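Choline dehydrogenase and related flavoproteins (Aspergillus oryzae, PDB 3Q9T) is a formate oxidase of the glucose-methanol-choline oxidoreductase family that carries 8-formyl-FAD at its catalytic site. Local coordinates at residues V72-R86 and H498-P511. Sequence-based numbering, arbitrary orientation.
Sequences VRRDDYERIEKPNTR and HRAVLDRCQTAFHP. With FAY ([(2R,3S,4R,5R)-5-(6-amino-9H-purin-9-yl)-3,4-dihydroxytetrahydrofuran-2-yl]methyl (2R,3S,4S)-5-(8-formyl-7-methyl-2,4-dioxo-3,4-dihydrobenzo[g]pteridin-10(2H)-yl)-2,3,4-trihydroxypentyl dihydrogen diphosphate), chain D.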
# COMPACT_ATOMS: atom_id res chain seq x y z
N VAL A 72 3.97 -6.35 -3.21
CA VAL A 72 5.33 -6.59 -2.79
C VAL A 72 5.49 -6.43 -1.29
O VAL A 72 4.85 -5.58 -0.67
CB VAL A 72 6.38 -5.77 -3.61
CG1 VAL A 72 5.71 -4.77 -4.52
CG2 VAL A 72 7.42 -5.13 -2.73
N ARG A 73 6.31 -7.31 -0.73
CA ARG A 73 6.61 -7.31 0.69
C ARG A 73 8.10 -7.57 0.86
O ARG A 73 8.51 -8.71 1.08
CB ARG A 73 5.79 -8.38 1.42
CG ARG A 73 5.95 -8.34 2.94
CD ARG A 73 5.04 -9.35 3.64
NE ARG A 73 3.66 -8.88 3.66
CZ ARG A 73 2.60 -9.68 3.77
NH1 ARG A 73 1.37 -9.15 3.80
NH2 ARG A 73 2.75 -11.00 3.85
N ARG A 74 8.90 -6.52 0.70
CA ARG A 74 10.33 -6.56 0.91
C ARG A 74 10.60 -5.77 2.17
O ARG A 74 9.72 -5.03 2.63
CB ARG A 74 11.07 -5.90 -0.27
CG ARG A 74 10.99 -6.65 -1.61
CD ARG A 74 11.39 -5.73 -2.77
NE ARG A 74 12.65 -5.03 -2.50
CZ ARG A 74 13.86 -5.50 -2.79
NH1 ARG A 74 14.00 -6.69 -3.38
NH2 ARG A 74 14.93 -4.78 -2.51
N ASP A 75 11.79 -5.90 2.74
CA ASP A 75 12.17 -5.08 3.89
C ASP A 75 12.20 -3.57 3.56
O ASP A 75 11.86 -2.75 4.39
CB ASP A 75 13.52 -5.55 4.48
CG ASP A 75 13.38 -6.78 5.40
OD1 ASP A 75 12.23 -7.24 5.62
OD2 ASP A 75 14.41 -7.29 5.93
N ASP A 76 12.63 -3.21 2.35
CA ASP A 76 12.70 -1.80 1.97
C ASP A 76 11.40 -1.24 1.39
O ASP A 76 11.31 -0.05 1.12
CB ASP A 76 13.86 -1.53 1.00
CG ASP A 76 13.71 -2.27 -0.36
OD1 ASP A 76 12.71 -3.01 -0.57
OD2 ASP A 76 14.62 -2.12 -1.22
N TYR A 77 10.39 -2.08 1.20
CA TYR A 77 9.17 -1.64 0.50
C TYR A 77 8.01 -2.63 0.63
O TYR A 77 8.22 -3.85 0.60
CB TYR A 77 9.49 -1.34 -0.98
CG TYR A 77 8.32 -0.76 -1.76
CD1 TYR A 77 7.37 -1.60 -2.33
CD2 TYR A 77 8.17 0.61 -1.91
CE1 TYR A 77 6.29 -1.09 -3.03
CE2 TYR A 77 7.08 1.14 -2.63
CZ TYR A 77 6.14 0.28 -3.19
OH TYR A 77 5.05 0.75 -3.89
N GLU A 78 6.79 -2.12 0.82
CA GLU A 78 5.59 -2.95 0.84
C GLU A 78 4.35 -2.18 0.38
O GLU A 78 4.07 -1.07 0.85
CB GLU A 78 5.36 -3.58 2.22
CG GLU A 78 4.17 -4.57 2.31
CD GLU A 78 4.14 -5.34 3.63
OE1 GLU A 78 3.14 -6.03 3.93
OE2 GLU A 78 5.14 -5.27 4.37
N ARG A 79 3.61 -2.78 -0.55
CA ARG A 79 2.40 -2.16 -1.05
C ARG A 79 1.27 -3.19 -1.13
O ARG A 79 1.48 -4.33 -1.52
CB ARG A 79 2.66 -1.55 -2.42
CG ARG A 79 1.44 -1.02 -3.13
CD ARG A 79 1.84 0.14 -4.02
NE ARG A 79 2.81 -0.24 -5.05
CZ ARG A 79 2.49 -0.89 -6.17
NH1 ARG A 79 1.23 -1.23 -6.40
NH2 ARG A 79 3.42 -1.20 -7.06
N ILE A 80 0.08 -2.77 -0.74
CA ILE A 80 -1.08 -3.62 -0.83
C ILE A 80 -2.03 -2.89 -1.75
O ILE A 80 -2.05 -1.66 -1.77
CB ILE A 80 -1.68 -3.91 0.56
CG1 ILE A 80 -2.90 -4.83 0.44
CG2 ILE A 80 -2.03 -2.59 1.27
CD1 ILE A 80 -3.54 -5.17 1.82
N GLU A 81 -2.76 -3.62 -2.58
CA GLU A 81 -3.65 -2.99 -3.55
C GLU A 81 -5.05 -3.58 -3.57
O GLU A 81 -5.27 -4.73 -3.15
CB GLU A 81 -3.05 -3.06 -4.96
CG GLU A 81 -1.73 -2.32 -5.15
CD GLU A 81 -1.90 -0.81 -5.32
OE1 GLU A 81 -3.05 -0.34 -5.43
OE2 GLU A 81 -0.88 -0.09 -5.37
N LYS A 82 -5.98 -2.77 -4.06
CA LYS A 82 -7.32 -3.22 -4.36
C LYS A 82 -7.82 -2.35 -5.49
O LYS A 82 -7.70 -1.14 -5.42
CB LYS A 82 -8.22 -3.11 -3.14
CG LYS A 82 -9.70 -3.30 -3.41
CD LYS A 82 -10.49 -2.95 -2.17
CE LYS A 82 -11.97 -3.09 -2.38
NZ LYS A 82 -12.31 -4.48 -2.63
N PRO A 83 -8.41 -2.96 -6.53
CA PRO A 83 -8.75 -4.38 -6.61
C PRO A 83 -7.70 -5.23 -7.31
O PRO A 83 -7.14 -4.82 -8.30
CB PRO A 83 -10.00 -4.35 -7.51
CG PRO A 83 -9.69 -3.24 -8.49
CD PRO A 83 -9.00 -2.18 -7.64
N ASN A 84 -7.46 -6.42 -6.79
CA ASN A 84 -6.76 -7.43 -7.56
C ASN A 84 -7.84 -8.23 -8.26
O ASN A 84 -8.39 -9.16 -7.68
CB ASN A 84 -5.93 -8.33 -6.65
CG ASN A 84 -5.08 -9.29 -7.43
OD1 ASN A 84 -4.51 -10.24 -6.86
ND2 ASN A 84 -4.94 -9.04 -8.72
N THR A 85 -8.14 -7.85 -9.49
CA THR A 85 -9.33 -8.29 -10.21
C THR A 85 -9.36 -9.80 -10.51
O THR A 85 -8.36 -10.38 -10.93
CB THR A 85 -9.45 -7.47 -11.52
OG1 THR A 85 -9.78 -6.10 -11.20
CG2 THR A 85 -10.48 -8.06 -12.47
N ARG A 86 -10.52 -10.41 -10.27
CA ARG A 86 -10.80 -11.81 -10.59
C ARG A 86 -12.27 -11.87 -10.98
O ARG A 86 -13.07 -11.12 -10.42
CB ARG A 86 -10.62 -12.70 -9.35
CG ARG A 86 -9.17 -13.00 -8.96
CD ARG A 86 -8.52 -13.91 -9.97
NE ARG A 86 -7.52 -13.19 -10.76
CZ ARG A 86 -6.78 -13.74 -11.71
NH1 ARG A 86 -6.93 -15.02 -12.01
NH2 ARG A 86 -5.87 -13.01 -12.35
N HIS A 498 14.93 1.64 -9.31
CA HIS A 498 14.66 0.68 -8.26
C HIS A 498 13.34 1.02 -7.55
O HIS A 498 12.49 0.16 -7.31
CB HIS A 498 15.82 0.66 -7.26
CG HIS A 498 15.66 -0.32 -6.15
ND1 HIS A 498 16.46 -1.43 -6.02
CD2 HIS A 498 14.78 -0.36 -5.12
CE1 HIS A 498 16.08 -2.12 -4.95
NE2 HIS A 498 15.07 -1.49 -4.39
N ARG A 499 13.17 2.30 -7.24
CA ARG A 499 11.97 2.81 -6.59
C ARG A 499 10.79 2.80 -7.58
O ARG A 499 9.68 2.41 -7.23
CB ARG A 499 12.22 4.22 -6.08
CG ARG A 499 10.97 4.93 -5.57
CD ARG A 499 10.58 4.47 -4.17
NE ARG A 499 9.33 5.10 -3.72
CZ ARG A 499 8.81 4.93 -2.51
NH1 ARG A 499 9.42 4.16 -1.63
NH2 ARG A 499 7.67 5.52 -2.20
N ALA A 500 11.05 3.25 -8.80
CA ALA A 500 10.05 3.26 -9.85
C ALA A 500 9.44 1.88 -10.09
O ALA A 500 8.22 1.74 -10.19
CB ALA A 500 10.65 3.79 -11.15
N VAL A 501 10.28 0.85 -10.18
CA VAL A 501 9.79 -0.50 -10.45
C VAL A 501 8.89 -1.00 -9.31
O VAL A 501 7.77 -1.46 -9.54
CB VAL A 501 10.96 -1.48 -10.67
CG1 VAL A 501 10.47 -2.90 -10.69
CG2 VAL A 501 11.68 -1.14 -11.97
N LEU A 502 9.37 -0.87 -8.08
CA LEU A 502 8.59 -1.32 -6.94
C LEU A 502 7.28 -0.54 -6.81
O LEU A 502 6.23 -1.11 -6.48
CB LEU A 502 9.39 -1.23 -5.64
CG LEU A 502 10.69 -2.05 -5.60
CD1 LEU A 502 11.42 -1.81 -4.31
CD2 LEU A 502 10.43 -3.55 -5.81
N ASP A 503 7.33 0.76 -7.05
CA ASP A 503 6.19 1.61 -6.74
C ASP A 503 5.16 1.64 -7.86
O ASP A 503 4.02 2.05 -7.66
CB ASP A 503 6.64 3.03 -6.40
CG ASP A 503 5.61 3.77 -5.59
OD1 ASP A 503 5.05 3.16 -4.65
OD2 ASP A 503 5.32 4.94 -5.91
N ARG A 504 5.56 1.20 -9.05
CA ARG A 504 4.69 1.31 -10.20
C ARG A 504 4.25 -0.04 -10.75
O ARG A 504 3.44 -0.11 -11.69
CB ARG A 504 5.42 2.04 -11.31
CG ARG A 504 5.46 3.52 -11.14
CD ARG A 504 5.10 4.13 -12.46
NE ARG A 504 6.23 4.84 -12.99
CZ ARG A 504 6.27 5.41 -14.18
NH1 ARG A 504 5.24 5.31 -15.01
NH2 ARG A 504 7.37 6.07 -14.53
N CYS A 505 4.81 -1.11 -10.20
CA CYS A 505 4.52 -2.44 -10.72
C CYS A 505 3.12 -2.87 -10.27
O CYS A 505 2.57 -2.31 -9.32
CB CYS A 505 5.55 -3.44 -10.22
SG CYS A 505 5.34 -3.88 -8.48
N GLN A 506 2.57 -3.86 -10.95
CA GLN A 506 1.29 -4.45 -10.57
C GLN A 506 1.31 -5.89 -11.01
O GLN A 506 2.23 -6.31 -11.72
CB GLN A 506 0.11 -3.74 -11.27
CG GLN A 506 0.20 -3.80 -12.78
CD GLN A 506 -1.04 -3.27 -13.46
OE1 GLN A 506 -1.24 -2.05 -13.56
NE2 GLN A 506 -1.89 -4.18 -13.92
N THR A 507 0.29 -6.65 -10.61
CA THR A 507 0.07 -7.98 -11.16
C THR A 507 -0.17 -7.89 -12.66
O THR A 507 -0.85 -6.98 -13.12
CB THR A 507 -1.16 -8.66 -10.51
OG1 THR A 507 -1.36 -9.95 -11.10
CG2 THR A 507 -2.42 -7.82 -10.72
N ALA A 508 0.39 -8.82 -13.42
CA ALA A 508 0.02 -8.90 -14.84
C ALA A 508 -1.22 -9.79 -15.00
O ALA A 508 -1.59 -10.15 -16.11
CB ALA A 508 1.19 -9.43 -15.66
N PHE A 509 -1.86 -10.13 -13.88
CA PHE A 509 -3.11 -10.90 -13.83
C PHE A 509 -2.97 -12.40 -14.10
O PHE A 509 -3.92 -13.04 -14.54
CB PHE A 509 -4.18 -10.29 -14.76
CG PHE A 509 -4.44 -8.82 -14.51
CD1 PHE A 509 -5.09 -8.40 -13.36
CD2 PHE A 509 -4.05 -7.86 -15.43
CE1 PHE A 509 -5.34 -7.05 -13.12
CE2 PHE A 509 -4.30 -6.51 -15.20
CZ PHE A 509 -4.95 -6.11 -14.05
N HIS A 510 -1.80 -12.98 -13.80
CA HIS A 510 -1.55 -14.41 -14.03
C HIS A 510 -1.18 -15.23 -12.80
O HIS A 510 -0.26 -16.04 -12.87
CB HIS A 510 -0.44 -14.59 -15.09
CG HIS A 510 -0.58 -13.69 -16.28
ND1 HIS A 510 0.50 -13.19 -16.96
CD2 HIS A 510 -1.68 -13.19 -16.89
CE1 HIS A 510 0.08 -12.40 -17.94
NE2 HIS A 510 -1.25 -12.39 -17.92
N PRO A 511 -1.89 -15.07 -11.67
CA PRO A 511 -1.52 -15.89 -10.50
C PRO A 511 -1.72 -17.41 -10.71
O PRO A 511 -2.66 -17.83 -11.40
CB PRO A 511 -2.45 -15.37 -9.41
CG PRO A 511 -3.64 -14.85 -10.17
CD PRO A 511 -3.06 -14.23 -11.40
P FAY D . -9.35 -20.25 -13.36
N1 FAY D . -4.83 -14.63 -19.29
C2 FAY D . -4.63 -14.65 -20.67
O2 FAY D . -4.30 -15.68 -21.23
N3 FAY D . -5.23 -13.68 -21.45
C4 FAY D . -5.50 -12.46 -20.90
O4 FAY D . -5.31 -11.45 -21.61
N5 FAY D . -6.00 -11.21 -18.92
C6 FAY D . -7.01 -10.07 -17.14
C7 FAY D . -7.60 -10.05 -15.88
C8 FAY D . -7.64 -11.23 -15.13
O8 FAY D . -8.67 -12.26 -13.29
C9 FAY D . -7.21 -12.43 -15.70
PA FAY D . -11.40 -18.49 -12.52
C1' FAY D . -6.05 -14.94 -16.69
C10 FAY D . -5.35 -13.51 -18.68
N10 FAY D . -5.93 -13.60 -17.41
N1A FAY D . -18.04 -19.83 -3.93
O1A FAY D . -11.33 -17.22 -11.73
C1B FAY D . -15.79 -18.98 -8.60
O1P FAY D . -10.30 -21.30 -13.88
C2' FAY D . -7.29 -15.73 -17.15
O2' FAY D . -8.36 -14.85 -17.20
C2A FAY D . -18.59 -20.02 -5.18
O2A FAY D . -11.58 -18.28 -13.99
C2B FAY D . -15.44 -17.64 -9.22
O2B FAY D . -16.52 -16.73 -9.25
O2P FAY D . -8.15 -20.89 -12.68
C3' FAY D . -7.76 -17.05 -16.44
O3' FAY D . -9.17 -17.20 -16.29
N3A FAY D . -17.86 -19.75 -6.33
C3B FAY D . -15.03 -18.05 -10.62
O3B FAY D . -16.20 -18.20 -11.40
O3P FAY D . -10.09 -19.35 -12.24
C4' FAY D . -7.14 -17.32 -15.10
O4' FAY D . -5.73 -17.17 -15.28
C4A FAY D . -16.59 -19.28 -6.22
C4B FAY D . -14.46 -19.44 -10.43
O4B FAY D . -14.85 -19.87 -9.14
C4X FAY D . -5.56 -12.38 -19.49
C5' FAY D . -7.51 -18.74 -14.60
O5' FAY D . -8.87 -19.18 -14.50
C5A FAY D . -16.01 -19.09 -4.96
C5B FAY D . -12.95 -19.43 -10.58
O5B FAY D . -12.65 -19.35 -11.95
C5X FAY D . -6.39 -11.23 -17.60
C6A FAY D . -16.74 -19.36 -3.81
N6A FAY D . -16.22 -19.07 -2.61
N7A FAY D . -14.76 -18.63 -5.15
C7M FAY D . -7.99 -8.71 -15.30
C8A FAY D . -14.51 -18.54 -6.48
C8M FAY D . -8.59 -11.27 -13.99
C9A FAY D . -6.54 -12.44 -16.91
N9A FAY D . -15.64 -18.94 -7.14
O HOH W 1 -5.16 -17.26 -12.54
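Leu502 sets its CB over one face of the Tyr77 ring, 4.0 Å from the ring centroid in a CH-pi contact, while Asp503 OD1 and Arg79 NE lie at the ring's edge. CG anti to the backbone N (chi1 -175°) carries the tyrosine ring toward the helix, where its apolar face takes the leucine and its OH donates to the anti lone pair of Asp503 OD1, 2.5 Å away. The same hydroxyl accepts from Arg79 NE in the guanidinium plane. Carbonyls at a helix C-terminus lack next-turn N-H partners, and arginine's in-plane N-H groups can serve several: Arg79 NH2 bonds Leu502 O (2.9 Å) in the last turn and, almost straight at 171°, Cys505 O (2.7 Å) just after it, while NH1 pairs with Glu81. At the hairpin turn, Asp76 OD2 accepts from His498 NE2 of the helix (3.3 Å) and, from the opposite face of its carboxylate, from Arg74 NH2; Arg74 also bridges to Asp454. Nearer the flavin, Pro511 lays a compact apolar ring on one face of the Arg86 guanidinium, with flavin C8M toward the rim of the other and a weak bond from NH2 to Phe509 O (2.9 Å) at the edge. Phe509 offers flavin C7M a flat apolar face. Asp503 OD2 hydrogen-bonds His407 of the second subunit. A beta-hairpin thus packs on the C-terminal end of helix 494-504, and the segments that follow both converge on the FAD pocket of this GMC oxidoreductase, beside the flavin edge that carries the 7-methyl and 8-formyl groups.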